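Long-range contacts in Gp26 (Listeria phage P40, PDB 4JZ5), which probably hydrolyses the glycan strands of the Listeria cell-wall peptidoglycan as the family 25 glycosyl hydrolase domain of a phage endolysin: residues A[79-84]-A[115-120]; A[92-97]-A[137-142]; A[28-33]-A[55-60]; A[166-171]-A[188-193]. One frame throughout, in Å; residues are numbered along the deposited sequence.

Contact 1: residues A[79-84]-A[115-120]; sequences YHYALF and FLDYEE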
# COMPACT_ATOMS: atom_id res chain seq x y z
N TYR A 79 3.01 2.92 -0.19
CA TYR A 79 1.86 3.25 -1.00
C TYR A 79 1.63 4.75 -1.02
O TYR A 79 1.73 5.44 0.00
CB TYR A 79 0.59 2.49 -0.53
CG TYR A 79 -0.09 3.02 0.72
CD1 TYR A 79 -1.06 4.01 0.65
CD2 TYR A 79 0.21 2.50 1.98
CE1 TYR A 79 -1.71 4.48 1.78
CE2 TYR A 79 -0.43 2.97 3.12
CZ TYR A 79 -1.39 3.96 3.01
OH TYR A 79 -2.04 4.46 4.12
N HIS A 80 1.27 5.26 -2.19
CA HIS A 80 0.98 6.66 -2.43
C HIS A 80 -0.52 6.89 -2.51
O HIS A 80 -1.20 6.20 -3.27
CB HIS A 80 1.59 7.09 -3.76
CG HIS A 80 1.27 8.49 -4.13
ND1 HIS A 80 0.32 8.87 -5.06
CD2 HIS A 80 1.78 9.63 -3.62
CE1 HIS A 80 0.29 10.19 -5.12
NE2 HIS A 80 1.16 10.67 -4.25
N TYR A 81 -1.03 7.85 -1.74
CA TYR A 81 -2.44 8.20 -1.79
C TYR A 81 -2.65 9.23 -2.89
O TYR A 81 -2.22 10.39 -2.78
CB TYR A 81 -2.93 8.74 -0.43
CG TYR A 81 -4.43 8.92 -0.42
CD1 TYR A 81 -5.02 10.06 -0.94
CD2 TYR A 81 -5.26 7.91 0.04
CE1 TYR A 81 -6.39 10.21 -0.96
CE2 TYR A 81 -6.64 8.06 0.03
CZ TYR A 81 -7.19 9.20 -0.49
OH TYR A 81 -8.56 9.34 -0.51
N ALA A 82 -3.29 8.80 -3.97
CA ALA A 82 -3.41 9.62 -5.17
C ALA A 82 -4.43 10.74 -5.07
O ALA A 82 -5.55 10.53 -4.59
CB ALA A 82 -3.78 8.74 -6.33
N LEU A 83 -4.05 11.90 -5.59
CA LEU A 83 -4.91 13.08 -5.67
C LEU A 83 -4.72 13.79 -7.02
O LEU A 83 -5.00 14.98 -7.15
CB LEU A 83 -4.58 14.04 -4.54
CG LEU A 83 -4.95 13.51 -3.15
CD1 LEU A 83 -4.35 14.36 -2.05
CD2 LEU A 83 -6.45 13.40 -2.99
N PHE A 84 -4.26 13.07 -8.04
CA PHE A 84 -3.77 13.76 -9.22
C PHE A 84 -4.85 14.34 -10.13
O PHE A 84 -5.95 13.80 -10.26
CB PHE A 84 -2.74 12.93 -10.01
CG PHE A 84 -3.11 11.48 -10.24
CD1 PHE A 84 -4.13 11.11 -11.10
CD2 PHE A 84 -2.37 10.47 -9.65
CE1 PHE A 84 -4.41 9.77 -11.34
CE2 PHE A 84 -2.64 9.13 -9.91
CZ PHE A 84 -3.66 8.78 -10.74
N PHE A 115 2.98 0.91 -4.36
CA PHE A 115 1.56 0.86 -4.70
C PHE A 115 0.98 2.23 -4.97
O PHE A 115 1.31 3.21 -4.31
CB PHE A 115 0.76 0.26 -3.55
CG PHE A 115 1.01 -1.19 -3.32
CD1 PHE A 115 0.29 -2.14 -4.02
CD2 PHE A 115 1.94 -1.62 -2.40
CE1 PHE A 115 0.50 -3.48 -3.82
CE2 PHE A 115 2.15 -2.97 -2.20
CZ PHE A 115 1.43 -3.89 -2.92
N LEU A 116 0.06 2.26 -5.94
CA LEU A 116 -0.84 3.36 -6.16
C LEU A 116 -2.15 3.07 -5.41
O LEU A 116 -2.83 2.08 -5.71
CB LEU A 116 -1.13 3.50 -7.65
CG LEU A 116 -2.21 4.50 -8.04
CD1 LEU A 116 -1.88 5.88 -7.51
CD2 LEU A 116 -2.36 4.55 -9.55
N ASP A 117 -2.50 3.92 -4.45
CA ASP A 117 -3.78 3.86 -3.74
C ASP A 117 -4.71 4.88 -4.39
O ASP A 117 -4.49 6.10 -4.28
CB ASP A 117 -3.50 4.21 -2.26
CG ASP A 117 -4.73 4.35 -1.40
OD1 ASP A 117 -5.83 4.56 -1.91
OD2 ASP A 117 -4.58 4.29 -0.16
N TYR A 118 -5.68 4.37 -5.15
CA TYR A 118 -6.53 5.23 -5.97
C TYR A 118 -7.97 5.00 -5.56
O TYR A 118 -8.58 4.01 -6.01
CB TYR A 118 -6.36 4.98 -7.48
CG TYR A 118 -6.93 6.14 -8.26
CD1 TYR A 118 -6.18 7.27 -8.50
CD2 TYR A 118 -8.24 6.14 -8.68
CE1 TYR A 118 -6.71 8.36 -9.15
CE2 TYR A 118 -8.78 7.23 -9.34
CZ TYR A 118 -8.03 8.34 -9.55
OH TYR A 118 -8.60 9.42 -10.20
N GLU A 119 -8.50 5.88 -4.72
CA GLU A 119 -9.82 5.65 -4.15
C GLU A 119 -10.71 6.90 -4.13
O GLU A 119 -11.80 6.88 -3.55
CB GLU A 119 -9.68 5.06 -2.76
CG GLU A 119 -9.04 5.98 -1.76
CD GLU A 119 -8.77 5.28 -0.41
OE1 GLU A 119 -7.68 4.75 -0.16
OE2 GLU A 119 -9.68 5.27 0.45
N GLU A 120 -10.26 7.98 -4.77
CA GLU A 120 -11.10 9.14 -5.03
C GLU A 120 -10.59 9.74 -6.33
O GLU A 120 -9.50 9.42 -6.78
CB GLU A 120 -11.06 10.16 -3.89
CG GLU A 120 -9.71 10.83 -3.65
CD GLU A 120 -9.80 11.90 -2.57
OE1 GLU A 120 -10.27 13.02 -2.88
OE2 GLU A 120 -9.43 11.62 -1.40
O HOH W 1 -10.56 8.17 1.09
O HOH W 2 -7.32 11.04 -6.70
O HOH W 3 -6.72 8.02 -3.79
O HOH W 4 -7.42 11.71 -9.30
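The hydroxyl of Tyr-81 is held from two directions. It donates to Glu-120, with Tyr-81 OH 2.6 Å from Glu-120 OE2. The bond uses the anti lone pair of that oxygen and lies at the edge of the phenol ring, which stands almost perpendicular to the carboxylate plane (87°). A water donates both to Tyr-81 OH and to Glu-119 OE2, 3.1 Å from the latter. The ring reaches these acids because its CG lies anti to the backbone N (chi1 -172°). Asp-117 runs alongside Tyr-79, with OD2 3.5 Å from Tyr-79 CE1.

Next to these acids the backbones pair as parallel strands. His-80 N donates to Phe-115 O at 2.9 Å, and His-80 O accepts from Asp-117 N. Ala-82 N closes the pairing at 3.0 Å from Asp-117 O. A second water donates to Ala-82 O and Asp-117 O and accepts from Glu-119 N, so it extends the join past the end of the strands. On the side of Leu-116, apolar groups meet. Ala-82 CB touches Leu-116 CD1 at 3.6 Å. Just past the strand ends, Phe-84 CZ meets Tyr-118 CE1 at 3.5 Å.

The Asp-Tyr-Glu sequence at a strand end matches the DXE motif of family 25 hydrolases. This is consistent with a place in the active-site cleft. The pair belongs to a beta-alpha-beta unit whose connecting helix is 87-106. Strand 46-53 flanks 76-81 and strand 147-152 flanks 114-117, while helices 87-106 and 128-143 pack on the Leu-116 and Phe-84 side.

Contact 2: residues A[92-97]-A[137-142]; sequences NEANML and DHVKGQ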
# COMPACT_ATOMS: atom_id res chain seq x y z
N ASN A 92 3.84 14.24 -11.66
CA ASN A 92 4.42 14.84 -10.46
C ASN A 92 4.09 14.01 -9.22
O ASN A 92 4.93 13.85 -8.33
CB ASN A 92 3.98 16.29 -10.29
CG ASN A 92 4.55 17.20 -11.36
OD1 ASN A 92 5.56 16.89 -11.98
ND2 ASN A 92 3.92 18.35 -11.55
N GLU A 93 2.88 13.45 -9.17
CA GLU A 93 2.53 12.56 -8.07
C GLU A 93 3.33 11.25 -8.14
O GLU A 93 3.78 10.74 -7.10
CB GLU A 93 1.03 12.26 -8.04
CG GLU A 93 0.24 13.46 -7.53
CD GLU A 93 -1.09 13.14 -6.89
OE1 GLU A 93 -1.37 11.94 -6.60
OE2 GLU A 93 -1.85 14.09 -6.64
N ALA A 94 3.52 10.70 -9.33
CA ALA A 94 4.38 9.53 -9.47
C ALA A 94 5.78 9.83 -8.93
O ALA A 94 6.38 8.99 -8.25
CB ALA A 94 4.43 9.09 -10.91
N ASN A 95 6.28 11.03 -9.21
CA ASN A 95 7.59 11.42 -8.70
C ASN A 95 7.62 11.57 -7.18
O ASN A 95 8.68 11.42 -6.58
CB ASN A 95 8.06 12.70 -9.36
CG ASN A 95 8.51 12.47 -10.78
OD1 ASN A 95 8.93 11.37 -11.13
ND2 ASN A 95 8.44 13.51 -11.60
N MET A 96 6.49 11.86 -6.55
CA MET A 96 6.42 11.85 -5.08
C MET A 96 6.74 10.45 -4.55
O MET A 96 7.49 10.28 -3.60
CB MET A 96 5.03 12.25 -4.58
CG MET A 96 4.66 13.71 -4.77
SD MET A 96 5.54 14.87 -3.69
CE MET A 96 4.82 14.56 -2.09
N LEU A 97 6.12 9.45 -5.15
CA LEU A 97 6.35 8.08 -4.72
C LEU A 97 7.80 7.67 -4.99
O LEU A 97 8.43 7.04 -4.14
CB LEU A 97 5.36 7.13 -5.39
CG LEU A 97 5.47 5.65 -5.04
CD1 LEU A 97 5.47 5.37 -3.54
CD2 LEU A 97 4.35 4.88 -5.71
N ASP A 137 3.20 3.29 -14.82
CA ASP A 137 4.27 3.18 -15.79
C ASP A 137 5.44 4.08 -15.39
O ASP A 137 6.61 3.70 -15.55
CB ASP A 137 3.81 3.64 -17.17
CG ASP A 137 2.79 2.71 -17.83
OD1 ASP A 137 2.55 1.61 -17.34
OD2 ASP A 137 2.26 3.12 -18.89
N HIS A 138 5.15 5.29 -14.94
CA HIS A 138 6.23 6.20 -14.59
C HIS A 138 7.04 5.67 -13.42
O HIS A 138 8.27 5.66 -13.45
CB HIS A 138 5.68 7.60 -14.29
CG HIS A 138 6.75 8.62 -14.17
ND1 HIS A 138 7.42 9.11 -15.26
CD2 HIS A 138 7.29 9.23 -13.09
CE1 HIS A 138 8.33 9.98 -14.87
NE2 HIS A 138 8.27 10.08 -13.55
N VAL A 139 6.36 5.23 -12.37
CA VAL A 139 7.06 4.75 -11.19
C VAL A 139 7.90 3.50 -11.52
O VAL A 139 9.06 3.40 -11.11
CB VAL A 139 6.09 4.46 -10.04
CG1 VAL A 139 6.83 3.88 -8.85
CG2 VAL A 139 5.34 5.72 -9.65
N LYS A 140 7.32 2.56 -12.26
CA LYS A 140 8.06 1.36 -12.66
C LYS A 140 9.28 1.75 -13.49
O LYS A 140 10.38 1.21 -13.28
CB LYS A 140 7.16 0.41 -13.46
CG LYS A 140 6.14 -0.32 -12.59
CD LYS A 140 5.15 -1.15 -13.39
CE LYS A 140 5.79 -2.26 -14.22
NZ LYS A 140 6.49 -3.28 -13.38
N GLY A 141 9.10 2.66 -14.43
CA GLY A 141 10.18 3.05 -15.31
C GLY A 141 11.30 3.80 -14.61
O GLY A 141 12.44 3.75 -15.07
N GLN A 142 10.98 4.50 -13.53
CA GLN A 142 11.98 5.23 -12.77
C GLN A 142 12.77 4.34 -11.81
O GLN A 142 13.94 4.61 -11.55
CB GLN A 142 11.34 6.37 -11.98
CG GLN A 142 10.76 7.50 -12.83
CD GLN A 142 11.80 8.24 -13.66
OE1 GLN A 142 11.71 8.30 -14.88
NE2 GLN A 142 12.79 8.82 -12.99
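This is a helix-helix contact in the outer layer of the domain, where helix 87-106 packs on helix 128-143. The segment axes approach to 9.0 Å and cross at -43°. The close approach goes with a small residue at the crossing. Ala-94 presents only a methyl, and it meets both His-138 and Val-139.

Ala-94 CB lies 3.6 Å from His-138 CD2. It is also 3.7 Å from Val-139 CG2, and this same methyl of valine rests against the carbonyl oxygen of Ala-94. Further along, Leu-97 crosses Val-139 at about a right angle, with Leu-97 CD2 4.1 Å from Val-139 CG1. These apolar groups form the inner side of the contact.

The outer side is polar. His-138 NE2 donates to Asn-95 OD1 at 2.8 Å. The acceptor lies in the imidazole plane, but the bond is bent, with an N-H...O angle of 140°. The amide and ring planes are far from parallel, and the donor is tilted from the carbonyl plane. With chi1 at -170° the ring of His-138 swings away from its backbone N and out to Asn-95. Gln-142 CG lies over one face of the ring, one helical turn on.

Phe-135 of the second helix adds to the inner packing against Ala-94 and Leu-97. Neighbouring helices packed on the outside of a largely parallel, curled sheet fit the irregular beta/alpha-barrel of family 25 hydrolases.

Contact 3: residues A[28-33]-A[55-60]; sequences ISKWQP and TQKYDE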
# COMPACT_ATOMS: atom_id res chain seq x y z
N ILE A 28 0.28 0.93 7.34
CA ILE A 28 0.34 1.98 8.34
C ILE A 28 0.70 3.31 7.70
O ILE A 28 1.21 3.38 6.57
CB ILE A 28 1.32 1.64 9.49
CG1 ILE A 28 2.74 1.49 8.97
CG2 ILE A 28 0.86 0.39 10.21
CD1 ILE A 28 3.79 1.27 10.06
N SER A 29 0.45 4.37 8.46
CA SER A 29 0.66 5.73 8.01
C SER A 29 0.85 6.61 9.23
O SER A 29 1.09 6.13 10.34
CB SER A 29 -0.55 6.22 7.21
OG SER A 29 -1.66 6.41 8.08
N LYS A 30 0.70 7.91 9.04
CA LYS A 30 0.76 8.84 10.17
C LYS A 30 -0.33 8.56 11.20
O LYS A 30 -0.22 9.01 12.34
CB LYS A 30 0.65 10.29 9.68
CG LYS A 30 -0.69 10.66 9.13
CD LYS A 30 -1.55 11.31 10.18
CE LYS A 30 -2.12 12.62 9.68
NZ LYS A 30 -2.76 13.40 10.77
N TRP A 31 -1.37 7.82 10.82
CA TRP A 31 -2.44 7.49 11.76
C TRP A 31 -2.02 6.44 12.79
O TRP A 31 -2.76 6.18 13.74
CB TRP A 31 -3.67 7.04 10.98
CG TRP A 31 -4.25 8.15 10.17
CD1 TRP A 31 -4.26 8.26 8.82
CD2 TRP A 31 -4.89 9.32 10.67
NE1 TRP A 31 -4.87 9.43 8.44
CE2 TRP A 31 -5.26 10.10 9.56
CE3 TRP A 31 -5.17 9.80 11.96
CZ2 TRP A 31 -5.92 11.33 9.69
CZ3 TRP A 31 -5.82 11.01 12.09
CH2 TRP A 31 -6.19 11.76 10.96
N GLN A 32 -0.84 5.87 12.60
CA GLN A 32 -0.22 5.00 13.59
C GLN A 32 1.09 5.66 14.02
O GLN A 32 2.16 5.25 13.60
CB GLN A 32 0.03 3.60 13.02
CG GLN A 32 -1.23 2.77 12.78
CD GLN A 32 -2.04 3.25 11.60
OE1 GLN A 32 -1.49 3.58 10.53
NE2 GLN A 32 -3.36 3.27 11.76
N PRO A 33 0.99 6.72 14.84
CA PRO A 33 2.21 7.49 15.13
C PRO A 33 3.21 6.76 16.00
O PRO A 33 4.40 7.09 15.91
CB PRO A 33 1.67 8.73 15.85
CG PRO A 33 0.35 8.27 16.44
CD PRO A 33 -0.21 7.35 15.40
N THR A 55 0.77 15.58 -4.21
CA THR A 55 1.97 16.41 -4.12
C THR A 55 1.91 17.32 -2.90
O THR A 55 2.77 18.17 -2.70
CB THR A 55 2.14 17.27 -5.37
OG1 THR A 55 0.91 17.93 -5.67
CG2 THR A 55 2.57 16.44 -6.57
N GLN A 56 0.89 17.14 -2.06
CA GLN A 56 0.68 18.02 -0.92
C GLN A 56 1.74 17.81 0.15
O GLN A 56 2.27 18.78 0.68
CB GLN A 56 -0.71 17.77 -0.33
CG GLN A 56 -1.06 18.67 0.84
CD GLN A 56 -2.47 18.45 1.33
OE1 GLN A 56 -3.14 17.48 0.99
NE2 GLN A 56 -2.94 19.39 2.15
N LYS A 57 2.05 16.56 0.47
CA LYS A 57 3.01 16.28 1.53
C LYS A 57 3.46 14.83 1.47
O LYS A 57 2.75 13.96 0.95
CB LYS A 57 2.38 16.54 2.90
CG LYS A 57 1.26 15.58 3.24
CD LYS A 57 0.70 15.82 4.64
CE LYS A 57 -0.28 14.71 5.03
NZ LYS A 57 -1.03 15.05 6.27
N TYR A 58 4.64 14.58 2.00
CA TYR A 58 5.02 13.23 2.38
C TYR A 58 4.31 12.89 3.68
O TYR A 58 4.02 13.77 4.49
CB TYR A 58 6.53 13.11 2.54
CG TYR A 58 7.23 13.36 1.22
CD1 TYR A 58 7.33 12.36 0.26
CD2 TYR A 58 7.73 14.62 0.91
CE1 TYR A 58 7.95 12.60 -0.96
CE2 TYR A 58 8.35 14.87 -0.31
CZ TYR A 58 8.45 13.86 -1.24
OH TYR A 58 9.07 14.12 -2.45
N ASP A 59 4.01 11.62 3.89
CA ASP A 59 3.42 11.21 5.16
C ASP A 59 4.38 11.55 6.29
O ASP A 59 5.59 11.30 6.20
CB ASP A 59 3.11 9.73 5.12
CG ASP A 59 2.48 9.24 6.40
OD1 ASP A 59 3.24 8.97 7.36
OD2 ASP A 59 1.23 9.13 6.46
N GLU A 60 3.84 12.12 7.36
CA GLU A 60 4.65 12.62 8.46
C GLU A 60 5.43 11.54 9.19
O GLU A 60 6.38 11.87 9.91
CB GLU A 60 3.75 13.35 9.46
CG GLU A 60 3.05 14.60 8.90
CD GLU A 60 1.67 14.34 8.27
OE1 GLU A 60 1.42 13.28 7.66
OE2 GLU A 60 0.81 15.25 8.39
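Asp-59 CG is anti to its own backbone N (chi1 -179°), which carries the carboxylate out to the amide of Lys-30 in the turn 29-32. A separate torsion places the side chain of Lys-30. Its CG sits between backbone N and carbonyl carbon (chi1 69°), and this lays the aliphatic chain beside Glu-60.

The central bond is from Lys-30 N to Asp-59 OD2, at 2.9 Å and on the syn lone pair. Its N-H...O angle is 150°. Asp-59 OD2 also accepts the salt bridge of Arg-50 NE, and Asp-59 OD1 takes the backbone N of Arg-61. Both oxygens of this buried acid are therefore used.

Lys-30 CG passes 3.7 Å from Glu-60 OE1, a packing contact. The charge of Glu-60 is met within its own segment, where Lys-57 NZ lies 2.8 Å from Glu-60 OE2. The chain of Lys-30 bends, and its CD rests over the centre of the Trp-31 ring.

Residues 29-32 form a type I turn after the barrel strand 25-28. Ser-29 OG accepts from Trp-31 N at 3.1 Å, an ST turn, and Gln-32 OE1 accepts from Ser-29 N.

Lys-30 NZ and Lys-57 NZ are only 5.1 Å apart. Glu-60 near them probably eases their repulsion, while the arginine beside Asp-59 would be expected to keep that acid ionised.

Contact 4: residues A[166-171]-A[188-193]; sequences HDLRWV and PYDLWQ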
# COMPACT_ATOMS: atom_id res chain seq x y z
N HIS A 166 -0.59 -3.82 -13.92
CA HIS A 166 0.28 -3.57 -12.77
C HIS A 166 0.62 -4.90 -12.13
O HIS A 166 0.21 -5.96 -12.61
CB HIS A 166 -0.42 -2.66 -11.76
CG HIS A 166 -1.68 -3.25 -11.25
ND1 HIS A 166 -1.70 -4.14 -10.21
CD2 HIS A 166 -2.94 -3.18 -11.72
CE1 HIS A 166 -2.93 -4.57 -10.04
NE2 HIS A 166 -3.71 -3.99 -10.93
N ASP A 167 1.36 -4.85 -11.03
CA ASP A 167 1.99 -6.03 -10.49
C ASP A 167 1.29 -6.70 -9.30
O ASP A 167 1.75 -7.76 -8.87
CB ASP A 167 3.42 -5.69 -10.09
CG ASP A 167 4.25 -5.28 -11.27
OD1 ASP A 167 4.25 -6.04 -12.26
OD2 ASP A 167 4.86 -4.20 -11.24
N LEU A 168 0.25 -6.10 -8.73
CA LEU A 168 -0.41 -6.73 -7.59
C LEU A 168 -1.76 -6.08 -7.28
O LEU A 168 -1.84 -4.88 -7.06
CB LEU A 168 0.49 -6.67 -6.36
CG LEU A 168 0.19 -7.70 -5.28
CD1 LEU A 168 1.47 -8.14 -4.57
CD2 LEU A 168 -0.81 -7.17 -4.27
N ARG A 169 -2.81 -6.90 -7.26
CA ARG A 169 -4.16 -6.44 -6.94
C ARG A 169 -4.40 -6.42 -5.44
O ARG A 169 -4.50 -7.47 -4.80
CB ARG A 169 -5.19 -7.37 -7.58
CG ARG A 169 -5.13 -7.46 -9.10
CD ARG A 169 -5.95 -8.64 -9.63
NE ARG A 169 -7.38 -8.55 -9.33
CZ ARG A 169 -8.29 -7.97 -10.11
NH1 ARG A 169 -7.95 -7.42 -11.26
NH2 ARG A 169 -9.55 -7.96 -9.72
N TRP A 170 -4.48 -5.21 -4.89
CA TRP A 170 -4.68 -5.00 -3.46
C TRP A 170 -6.09 -4.43 -3.31
O TRP A 170 -6.36 -3.28 -3.68
CB TRP A 170 -3.59 -4.05 -2.95
CG TRP A 170 -3.59 -3.83 -1.48
CD1 TRP A 170 -4.33 -4.47 -0.52
CD2 TRP A 170 -2.80 -2.86 -0.79
NE1 TRP A 170 -4.02 -3.97 0.71
CE2 TRP A 170 -3.09 -2.98 0.58
CE3 TRP A 170 -1.86 -1.90 -1.20
CZ2 TRP A 170 -2.50 -2.16 1.53
CZ3 TRP A 170 -1.27 -1.11 -0.25
CH2 TRP A 170 -1.60 -1.23 1.10
N VAL A 171 -7.00 -5.26 -2.82
CA VAL A 171 -8.42 -4.94 -2.82
C VAL A 171 -8.97 -4.92 -1.40
O VAL A 171 -8.75 -5.85 -0.63
CB VAL A 171 -9.22 -5.96 -3.66
CG1 VAL A 171 -10.68 -5.52 -3.78
CG2 VAL A 171 -8.61 -6.12 -5.05
N PRO A 188 -11.47 -10.90 -7.85
CA PRO A 188 -10.23 -11.56 -7.44
C PRO A 188 -9.24 -10.58 -6.83
O PRO A 188 -9.18 -9.41 -7.23
CB PRO A 188 -9.67 -12.10 -8.75
CG PRO A 188 -10.86 -12.24 -9.64
CD PRO A 188 -11.78 -11.13 -9.27
N TYR A 189 -8.47 -11.06 -5.87
CA TYR A 189 -7.47 -10.23 -5.22
C TYR A 189 -6.18 -11.01 -5.05
O TYR A 189 -6.17 -12.24 -5.02
CB TYR A 189 -7.96 -9.76 -3.84
CG TYR A 189 -8.08 -10.88 -2.82
CD1 TYR A 189 -6.99 -11.32 -2.09
CD2 TYR A 189 -9.30 -11.51 -2.59
CE1 TYR A 189 -7.08 -12.34 -1.18
CE2 TYR A 189 -9.41 -12.54 -1.67
CZ TYR A 189 -8.30 -12.94 -0.96
OH TYR A 189 -8.40 -13.96 -0.05
N ASP A 190 -5.08 -10.27 -4.93
CA ASP A 190 -3.81 -10.83 -4.48
C ASP A 190 -3.61 -10.56 -2.98
O ASP A 190 -3.25 -11.46 -2.22
CB ASP A 190 -2.65 -10.25 -5.29
CG ASP A 190 -2.72 -10.60 -6.76
OD1 ASP A 190 -3.10 -11.74 -7.07
OD2 ASP A 190 -2.43 -9.71 -7.58
N LEU A 191 -3.82 -9.31 -2.58
CA LEU A 191 -3.77 -8.92 -1.18
C LEU A 191 -5.14 -8.34 -0.81
O LEU A 191 -5.65 -7.49 -1.53
CB LEU A 191 -2.68 -7.86 -1.00
CG LEU A 191 -2.38 -7.38 0.42
CD1 LEU A 191 -1.88 -8.50 1.32
CD2 LEU A 191 -1.35 -6.24 0.38
N TRP A 192 -5.74 -8.83 0.28
CA TRP A 192 -7.09 -8.43 0.71
C TRP A 192 -6.98 -7.63 1.99
O TRP A 192 -6.51 -8.14 3.00
CB TRP A 192 -7.92 -9.68 0.93
CG TRP A 192 -9.25 -9.53 1.63
CD1 TRP A 192 -10.08 -8.46 1.68
CD2 TRP A 192 -9.87 -10.56 2.38
NE1 TRP A 192 -11.20 -8.76 2.44
CE2 TRP A 192 -11.09 -10.05 2.88
CE3 TRP A 192 -9.51 -11.87 2.70
CZ2 TRP A 192 -11.95 -10.81 3.68
CZ3 TRP A 192 -10.36 -12.62 3.49
CH2 TRP A 192 -11.57 -12.09 3.97
N GLN A 193 -7.38 -6.37 1.92
CA GLN A 193 -7.50 -5.53 3.12
C GLN A 193 -8.87 -5.78 3.73
O GLN A 193 -9.88 -5.37 3.18
CB GLN A 193 -7.30 -4.07 2.79
CG GLN A 193 -7.05 -3.21 4.00
CD GLN A 193 -6.99 -1.77 3.60
OE1 GLN A 193 -8.00 -1.20 3.18
NE2 GLN A 193 -5.81 -1.18 3.66
O HOH W 5 0.29 -10.82 -8.17
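Residues 188-190 lead into strand 191-193, which runs parallel to 169-171 in the barrel-like sheet. The short connection between the two segments holds no helix, as in the irregular end of the family 25 barrel.

Pro-188 comes first. Its carbonyl is gripped side-on by one guanidinium: Arg-169 NE and Arg-169 NH2 each lie 2.9 Å from Pro-188 O, which sits in the guanidinium plane. Both nitrogens approach from the same face of the carbonyl, and Arg-169 NH1 has a salt bridge to Asp-162. Tyr-189 packs its CB 3.9 Å from Val-171 CG2.

Asp-190 pairs with the backbone of Arg-169. Arg-169 N donates almost straight (171°) to Asp-190 OD2 at 2.9 Å, on the anti side and tilted out of the carboxylate plane. In return Asp-190 N and Leu-191 N both donate to Arg-169 O, the latter at 3.0 Å. One carbonyl thus holds two successive amides where the strand begins.

Leu-191 turns onto the same sheet face as Trp-170. Its CG lies opposite its backbone N (chi1 -176°), which helps set CD2 over the indole. Leu-191 CD2 sits 3.5 Å from the centroid of the five-membered ring of Trp-170, only 9° off the normal, a clear CH-pi contact. Leu-191 O accepts from Val-171 N. Trp-192 lies on the other face with Val-171, and its NE1 bonds to Arg-173 O.

Gln-193 N donates to Val-171 O. The amide of Gln-193 is bound by Tyr-150, Tyr-174 and Asp-27, and its CB comes to 3.9 Å from Trp-170 NE1, the nitrogen that donates to Asn-210 OD1.

In the fold
Along the chain contact 3 comes first. Contacts 1 and 2 then alternate their segments, and contact 4 closes the series. Contacts 1, 3 and 4 join strands and their loops in the same curled sheet, and contact 2 packs the helices outside it. The centres of contacts 1 and 2 are about 12 Å apart, joined where Glu-93 OE1 meets Leu-83 N. Contact 1 also touches contact 4 through Phe-115 and Trp-170. Lys-140 and Asp-167 bridge contacts 2 and 4. Contacts 3 and 4 lie on opposite sides of the chain centre, their centres about 22 Å apart. The acids at the end of strand 114-117 are consistent with the family's active-site cleft.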